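Local coordinates for protein endoribonuclease ToxN (Bacillus thuringiensis, PDB 4ATO) that cleaves RNA within A-rich sequences as the toxin of a type III toxin-antitoxin system and is held in check by the ToxI RNA pseudoknot, at residues 134-139 with 161-166; 17-22 with 166-171. One frame throughout, in Å; residues are numbered along the deposited sequence.

Interaction 1 (134-139 with 161-166); sequences KVYKDV and KLEEKC
Tyr136 and Glu163 reach toward each other from two helices whose backbones stay well apart, the CA atoms of the pair being 12.0 Å from one another. The polar contact is one short hydrogen bond: Tyr136 OH donates to Glu163 OE2 at 2.6 Å, and OE2 accepts through its syn lone pair, on the side of OE1. Glu163 OE1 itself is 3.5 Å from Tyr136 OH. Ring and carboxylate lie almost in one plane, 11° apart, and Glu163 OE2 sits at the ring edge, 3.2 Å from Tyr136 CE1. On the tyrosine side, CG is anti to the backbone N (chi1 -178°), which carries the ring away from helix 108-139 toward helix 159-169. Glu163 answers with a chain extended beyond CG.

Further bonds fix both polar ends. Tyr51 OH also hydrogen-bonds to Glu163 OE2, so two tyrosine hydroxyls converge on one carboxylate oxygen, which would be expected to stabilise its negative charge. Asn47 ND2 bonds to Tyr136 OH, and apolar cover comes from Ile46 against the Tyr136 side chain. Two residues before Tyr136, Lys134 forms a salt bridge with a phosphate of the bound RNA.

What results is a tyrosine-carboxylate hydrogen bond that links the end of helix 108-139 to helix 159-169 of the ToxN fold, tied into the polar network of Asn47 and Tyr51.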
loop_
_atom_site.group_PDB
_atom_site.type_symbol
_atom_site.label_atom_id
_atom_site.label_comp_id
_atom_site.label_asym_id
_atom_site.label_seq_id
_atom_site.Cartn_x
_atom_site.Cartn_y
_atom_site.Cartn_z
ATOM N N LYS A 134 22.470 -13.825 -3.629
ATOM C CA LYS A 134 22.581 -14.759 -2.511
ATOM C C LYS A 134 23.222 -16.063 -2.958
ATOM O O LYS A 134 24.141 -16.553 -2.292
ATOM C CB LYS A 134 21.221 -15.038 -1.847
ATOM C CG LYS A 134 20.680 -13.882 -1.025
ATOM C CD LYS A 134 19.317 -14.227 -0.424
ATOM C CE LYS A 134 18.607 -12.997 0.139
ATOM N NZ LYS A 134 19.420 -12.197 1.096
ATOM N N VAL A 135 22.758 -16.634 -4.075
ATOM C CA VAL A 135 23.329 -17.929 -4.461
ATOM C C VAL A 135 24.747 -17.836 -5.021
ATOM O O VAL A 135 25.580 -18.690 -4.725
ATOM C CB VAL A 135 22.401 -18.835 -5.332
ATOM C CG1 VAL A 135 20.989 -18.317 -5.371
ATOM C CG2 VAL A 135 22.976 -19.078 -6.728
ATOM N N TYR A 136 25.031 -16.796 -5.800
ATOM C CA TYR A 136 26.381 -16.611 -6.318
ATOM C C TYR A 136 27.380 -16.518 -5.165
ATOM O O TYR A 136 28.434 -17.139 -5.200
ATOM C CB TYR A 136 26.484 -15.351 -7.169
ATOM C CG TYR A 136 27.871 -15.153 -7.755
ATOM C CD1 TYR A 136 28.200 -15.708 -8.980
ATOM C CD2 TYR A 136 28.845 -14.412 -7.085
ATOM C CE1 TYR A 136 29.447 -15.539 -9.529
ATOM C CE2 TYR A 136 30.110 -14.244 -7.629
ATOM C CZ TYR A 136 30.401 -14.812 -8.857
ATOM O OH TYR A 136 31.643 -14.657 -9.436
ATOM N N LYS A 137 27.036 -15.730 -4.151
ATOM C CA LYS A 137 27.885 -15.588 -2.974
ATOM C C LYS A 137 28.127 -16.940 -2.312
ATOM O O LYS A 137 29.272 -17.320 -2.057
ATOM C CB LYS A 137 27.249 -14.630 -1.961
ATOM C CG LYS A 137 28.137 -13.468 -1.538
ATOM C CD LYS A 137 28.361 -12.486 -2.689
ATOM C CE LYS A 137 29.192 -11.276 -2.257
ATOM N NZ LYS A 137 30.583 -11.641 -1.847
ATOM N N ASP A 138 27.048 -17.670 -2.041
ATOM C CA ASP A 138 27.170 -18.948 -1.341
ATOM C C ASP A 138 27.867 -20.044 -2.142
ATOM O O ASP A 138 28.575 -20.877 -1.574
ATOM C CB ASP A 138 25.811 -19.435 -0.847
ATOM C CG ASP A 138 25.518 -18.983 0.562
ATOM O OD1 ASP A 138 26.429 -18.416 1.201
ATOM O OD2 ASP A 138 24.389 -19.202 1.035
ATOM N N VAL A 139 27.666 -20.058 -3.454
ATOM C CA VAL A 139 28.296 -21.079 -4.277
ATOM C C VAL A 139 29.807 -20.848 -4.335
ATOM O O VAL A 139 30.589 -21.801 -4.332
ATOM C CB VAL A 139 27.675 -21.154 -5.696
ATOM C CG1 VAL A 139 28.588 -21.913 -6.664
ATOM C CG2 VAL A 139 26.307 -21.818 -5.632
ATOM N N LYS A 161 34.230 -21.863 -12.588
ATOM C CA LYS A 161 34.750 -22.588 -13.737
ATOM C C LYS A 161 34.226 -21.976 -15.039
ATOM O O LYS A 161 34.992 -21.766 -15.979
ATOM C CB LYS A 161 34.410 -24.078 -13.643
ATOM C CG LYS A 161 35.266 -24.962 -14.539
ATOM C CD LYS A 161 35.090 -26.443 -14.215
ATOM C CE LYS A 161 36.028 -27.314 -15.052
ATOM N NZ LYS A 161 35.797 -28.775 -14.842
ATOM N N LEU A 162 32.931 -21.664 -15.082
ATOM C CA LEU A 162 32.341 -21.048 -16.270
ATOM C C LEU A 162 32.913 -19.653 -16.545
ATOM O O LEU A 162 33.019 -19.242 -17.700
ATOM C CB LEU A 162 30.811 -20.975 -16.159
ATOM C CG LEU A 162 30.027 -22.295 -16.075
ATOM C CD1 LEU A 162 28.519 -22.042 -16.187
ATOM C CD2 LEU A 162 30.500 -23.291 -17.125
ATOM N N GLU A 163 33.279 -18.924 -15.491
ATOM C CA GLU A 163 33.877 -17.600 -15.671
ATOM C C GLU A 163 35.250 -17.701 -16.329
ATOM O O GLU A 163 35.608 -16.870 -17.175
ATOM C CB GLU A 163 33.971 -16.839 -14.339
ATOM C CG GLU A 163 32.656 -16.214 -13.913
ATOM C CD GLU A 163 32.702 -15.640 -12.513
ATOM O OE1 GLU A 163 33.804 -15.252 -12.071
ATOM O OE2 GLU A 163 31.637 -15.581 -11.855
ATOM N N GLU A 164 36.016 -18.713 -15.931
ATOM C CA GLU A 164 37.294 -19.001 -16.573
ATOM C C GLU A 164 37.087 -19.294 -18.049
ATOM O O GLU A 164 37.820 -18.797 -18.892
ATOM C CB GLU A 164 37.969 -20.208 -15.929
ATOM C CG GLU A 164 38.700 -19.925 -14.639
ATOM C CD GLU A 164 39.610 -21.073 -14.247
ATOM O OE1 GLU A 164 39.839 -21.965 -15.097
ATOM O OE2 GLU A 164 40.090 -21.086 -13.093
ATOM N N LYS A 165 36.090 -20.118 -18.353
ATOM C CA LYS A 165 35.783 -20.451 -19.733
ATOM C C LYS A 165 35.410 -19.203 -20.523
ATOM O O LYS A 165 35.795 -19.057 -21.685
ATOM C CB LYS A 165 34.667 -21.485 -19.802
ATOM C CG LYS A 165 35.130 -22.884 -19.455
ATOM C CD LYS A 165 34.861 -23.838 -20.606
ATOM C CE LYS A 165 36.140 -24.458 -21.136
ATOM N NZ LYS A 165 35.847 -25.591 -22.072
ATOM N N CYS A 166 34.665 -18.300 -19.892
ATOM C CA CYS A 166 34.321 -17.034 -20.525
ATOM C C CYS A 166 35.592 -16.249 -20.832
ATOM O O CYS A 166 35.743 -15.703 -21.921
ATOM C CB CYS A 166 33.388 -16.215 -19.631
ATOM S SG CYS A 166 32.923 -14.599 -20.303
#

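Interaction 2 (17-22 with 166-171); sequences IDYLRE and CQEYKE
Helix 14-23 and the C-terminal end of helix 159-169 meet here at the surface of the ToxN fold, where the last helix of the modelled chain lies against the first. Tyr19 carries the contact from the first helix. With chi1 at 164° the ring swings away from the backbone N and its hydroxyl leads toward helix 159-169. Tyr19 OH lies 3.5 Å from Glu168 CB, an ordinary van der Waals approach to the base of that side chain. The carboxylate of Glu168 stands farther off, with Glu168 OE1 3.8 Å from Tyr19 OH, and its plane is perpendicular to the tyrosine ring (90°). Tyr169 N is 4.0 Å from Tyr19 OH. The nearest CA atoms, those of Tyr19 and Tyr169, are 9.5 Å apart.

Tyr169 sets out from its backbone toward helix 14-23, but its ring then leads away, and its hydroxyl bonds to Glu94 instead. Leu20 adds a little apolar cover beside Tyr19 and also packs on Leu162 and Lys165, earlier in helix 159-169, and on Ile88 of strand 78-89. Beyond Tyr169 the helix gives way to an inverse gamma turn centred on Lys170, closed by Glu171 N to Tyr169 O at 2.6 Å.

The polar partner of Tyr19 lies just before the segment: its hydroxyl hydrogen-bonds to Lys165 O, while the ring makes a cation-pi interaction with the Lys165 side chain. The lysine amine in turn forms a salt bridge with Glu22. Tyr19 is thus engaged through both its ring and its hydroxyl by one residue, Lys165. Against 166-171 it contributes van der Waals contact, whereas its polar interactions are made with Lys165, one residue before this segment.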
loop_
_atom_site.group_PDB
_atom_site.type_symbol
_atom_site.label_atom_id
_atom_site.label_comp_id
_atom_site.label_asym_id
_atom_site.label_seq_id
_atom_site.Cartn_x
_atom_site.Cartn_y
_atom_site.Cartn_z
ATOM N N ILE A 17 27.138 -22.523 -25.663
ATOM C CA ILE A 17 26.509 -23.363 -24.639
ATOM C C ILE A 17 27.220 -24.716 -24.555
ATOM O O ILE A 17 27.581 -25.177 -23.467
ATOM C CB ILE A 17 25.006 -23.572 -24.912
ATOM C CG1 ILE A 17 24.220 -22.296 -24.616
ATOM C CG2 ILE A 17 24.459 -24.735 -24.086
ATOM C CD1 ILE A 17 24.051 -21.984 -23.127
ATOM N N ASP A 18 27.429 -25.342 -25.710
ATOM C CA ASP A 18 28.118 -26.631 -25.777
ATOM C C ASP A 18 29.544 -26.503 -25.262
ATOM O O ASP A 18 30.075 -27.407 -24.620
ATOM C CB ASP A 18 28.130 -27.164 -27.208
ATOM C CG ASP A 18 26.748 -27.574 -27.688
ATOM O OD1 ASP A 18 25.837 -27.726 -26.836
ATOM O OD2 ASP A 18 26.575 -27.748 -28.914
ATOM N N TYR A 19 30.155 -25.364 -25.548
ATOM C CA TYR A 19 31.502 -25.089 -25.088
ATOM C C TYR A 19 31.505 -24.989 -23.569
ATOM O O TYR A 19 32.415 -25.491 -22.919
ATOM C CB TYR A 19 32.012 -23.806 -25.728
ATOM C CG TYR A 19 33.220 -23.194 -25.067
ATOM C CD1 TYR A 19 34.498 -23.638 -25.366
ATOM C CD2 TYR A 19 33.083 -22.143 -24.169
ATOM C CE1 TYR A 19 35.605 -23.068 -24.774
ATOM C CE2 TYR A 19 34.178 -21.566 -23.577
ATOM C CZ TYR A 19 35.440 -22.030 -23.880
ATOM O OH TYR A 19 36.540 -21.448 -23.284
ATOM N N LEU A 20 30.478 -24.360 -22.997
ATOM C CA LEU A 20 30.392 -24.288 -21.541
ATOM C C LEU A 20 30.116 -25.662 -20.916
ATOM O O LEU A 20 30.756 -26.039 -19.934
ATOM C CB LEU A 20 29.349 -23.265 -21.078
ATOM C CG LEU A 20 29.685 -21.771 -21.120
ATOM C CD1 LEU A 20 28.631 -20.995 -20.325
ATOM C CD2 LEU A 20 31.077 -21.453 -20.595
ATOM N N ARG A 21 29.191 -26.424 -21.494
ATOM C CA ARG A 21 28.815 -27.707 -20.892
ATOM C C ARG A 21 29.980 -28.707 -20.841
ATOM O O ARG A 21 29.933 -29.692 -20.098
ATOM C CB ARG A 21 27.571 -28.309 -21.559
ATOM C CG ARG A 21 26.942 -29.467 -20.766
ATOM C CD ARG A 21 25.460 -29.681 -21.079
ATOM N NE ARG A 21 25.211 -29.634 -22.513
ATOM C CZ ARG A 21 24.596 -28.632 -23.127
ATOM N NH1 ARG A 21 24.149 -27.603 -22.423
ATOM N NH2 ARG A 21 24.421 -28.662 -24.442
ATOM N N GLU A 22 31.027 -28.437 -21.619
ATOM C CA GLU A 22 32.279 -29.179 -21.499
ATOM C C GLU A 22 32.827 -29.067 -20.074
ATOM O O GLU A 22 33.295 -30.050 -19.499
ATOM C CB GLU A 22 33.322 -28.650 -22.488
ATOM C CG GLU A 22 32.940 -28.783 -23.953
ATOM C CD GLU A 22 33.961 -28.145 -24.888
ATOM O OE1 GLU A 22 34.853 -27.417 -24.396
ATOM O OE2 GLU A 22 33.871 -28.371 -26.113
ATOM N N CYS A 166 34.665 -18.300 -19.892
ATOM C CA CYS A 166 34.321 -17.034 -20.525
ATOM C C CYS A 166 35.592 -16.249 -20.832
ATOM O O CYS A 166 35.743 -15.703 -21.921
ATOM C CB CYS A 166 33.388 -16.215 -19.631
ATOM S SG CYS A 166 32.923 -14.599 -20.303
ATOM N N GLN A 167 36.505 -16.203 -19.866
ATOM C CA GLN A 167 37.783 -15.514 -20.036
ATOM C C GLN A 167 38.555 -16.118 -21.204
ATOM O O GLN A 167 39.062 -15.397 -22.062
ATOM C CB GLN A 167 38.627 -15.607 -18.759
ATOM C CG GLN A 167 38.123 -14.773 -17.591
ATOM C CD GLN A 167 38.509 -13.308 -17.709
ATOM O OE1 GLN A 167 39.366 -12.943 -18.516
ATOM N NE2 GLN A 167 37.877 -12.461 -16.901
ATOM N N GLU A 168 38.632 -17.446 -21.233
ATOM C CA GLU A 168 39.339 -18.152 -22.293
ATOM C C GLU A 168 38.763 -17.819 -23.661
ATOM O O GLU A 168 39.492 -17.765 -24.649
ATOM C CB GLU A 168 39.302 -19.664 -22.059
ATOM C CG GLU A 168 40.071 -20.117 -20.827
ATOM C CD GLU A 168 39.918 -21.601 -20.551
ATOM O OE1 GLU A 168 39.812 -22.384 -21.521
ATOM O OE2 GLU A 168 39.895 -21.983 -19.359
ATOM N N TYR A 169 37.455 -17.589 -23.714
ATOM C CA TYR A 169 36.814 -17.216 -24.967
ATOM C C TYR A 169 37.376 -15.896 -25.466
ATOM O O TYR A 169 37.508 -15.680 -26.674
ATOM C CB TYR A 169 35.295 -17.100 -24.808
ATOM C CG TYR A 169 34.608 -16.552 -26.043
ATOM C CD1 TYR A 169 34.464 -15.175 -26.231
ATOM C CD2 TYR A 169 34.105 -17.407 -27.025
ATOM C CE1 TYR A 169 33.850 -14.663 -27.358
ATOM C CE2 TYR A 169 33.480 -16.902 -28.158
ATOM C CZ TYR A 169 33.357 -15.526 -28.319
ATOM O OH TYR A 169 32.742 -15.001 -29.432
ATOM N N LYS A 170 37.698 -15.009 -24.531
ATOM C CA LYS A 170 38.243 -13.701 -24.871
ATOM C C LYS A 170 39.678 -13.805 -25.388
ATOM O O LYS A 170 40.599 -13.188 -24.855
ATOM C CB LYS A 170 38.137 -12.748 -23.679
ATOM C CG LYS A 170 36.697 -12.490 -23.243
ATOM C CD LYS A 170 36.625 -11.667 -21.965
ATOM C CE LYS A 170 35.187 -11.294 -21.622
ATOM N NZ LYS A 170 34.336 -12.490 -21.379
ATOM N N GLU A 171 39.842 -14.619 -26.425
ATOM C CA GLU A 171 41.070 -14.721 -27.188
ATOM C C GLU A 171 40.789 -14.026 -28.511
ATOM O O GLU A 171 41.681 -13.825 -29.336
ATOM C CB GLU A 171 41.388 -16.188 -27.439
ATOM C CG GLU A 171 40.277 -16.915 -28.181
ATOM C CD GLU A 171 40.408 -18.424 -28.108
ATOM O OE1 GLU A 171 41.441 -18.909 -27.600
ATOM O OE2 GLU A 171 39.476 -19.125 -28.558
#

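In the fold
Helix 159-169 is common to both contacts, and Cys166 belongs to each. Interaction 1 joins its first part to the end of the long helix 108-139; interaction 2 sets its last turn against helix 14-23. Their centres are 14 Å apart. Along the chain, 134-139 and 161-166 both fall between 17-22 and the end of 166-171, so the local pairing of two late helices sits within a much longer closure from the N-terminal region. Lys165 and Leu162 of interaction 1 also touch Tyr19, Leu20 and Glu22 of interaction 2. The closing helix is thereby anchored to two separate helices of the toxin, with Leu162 and Leu20 both packing on Ile88 of strand 78-89.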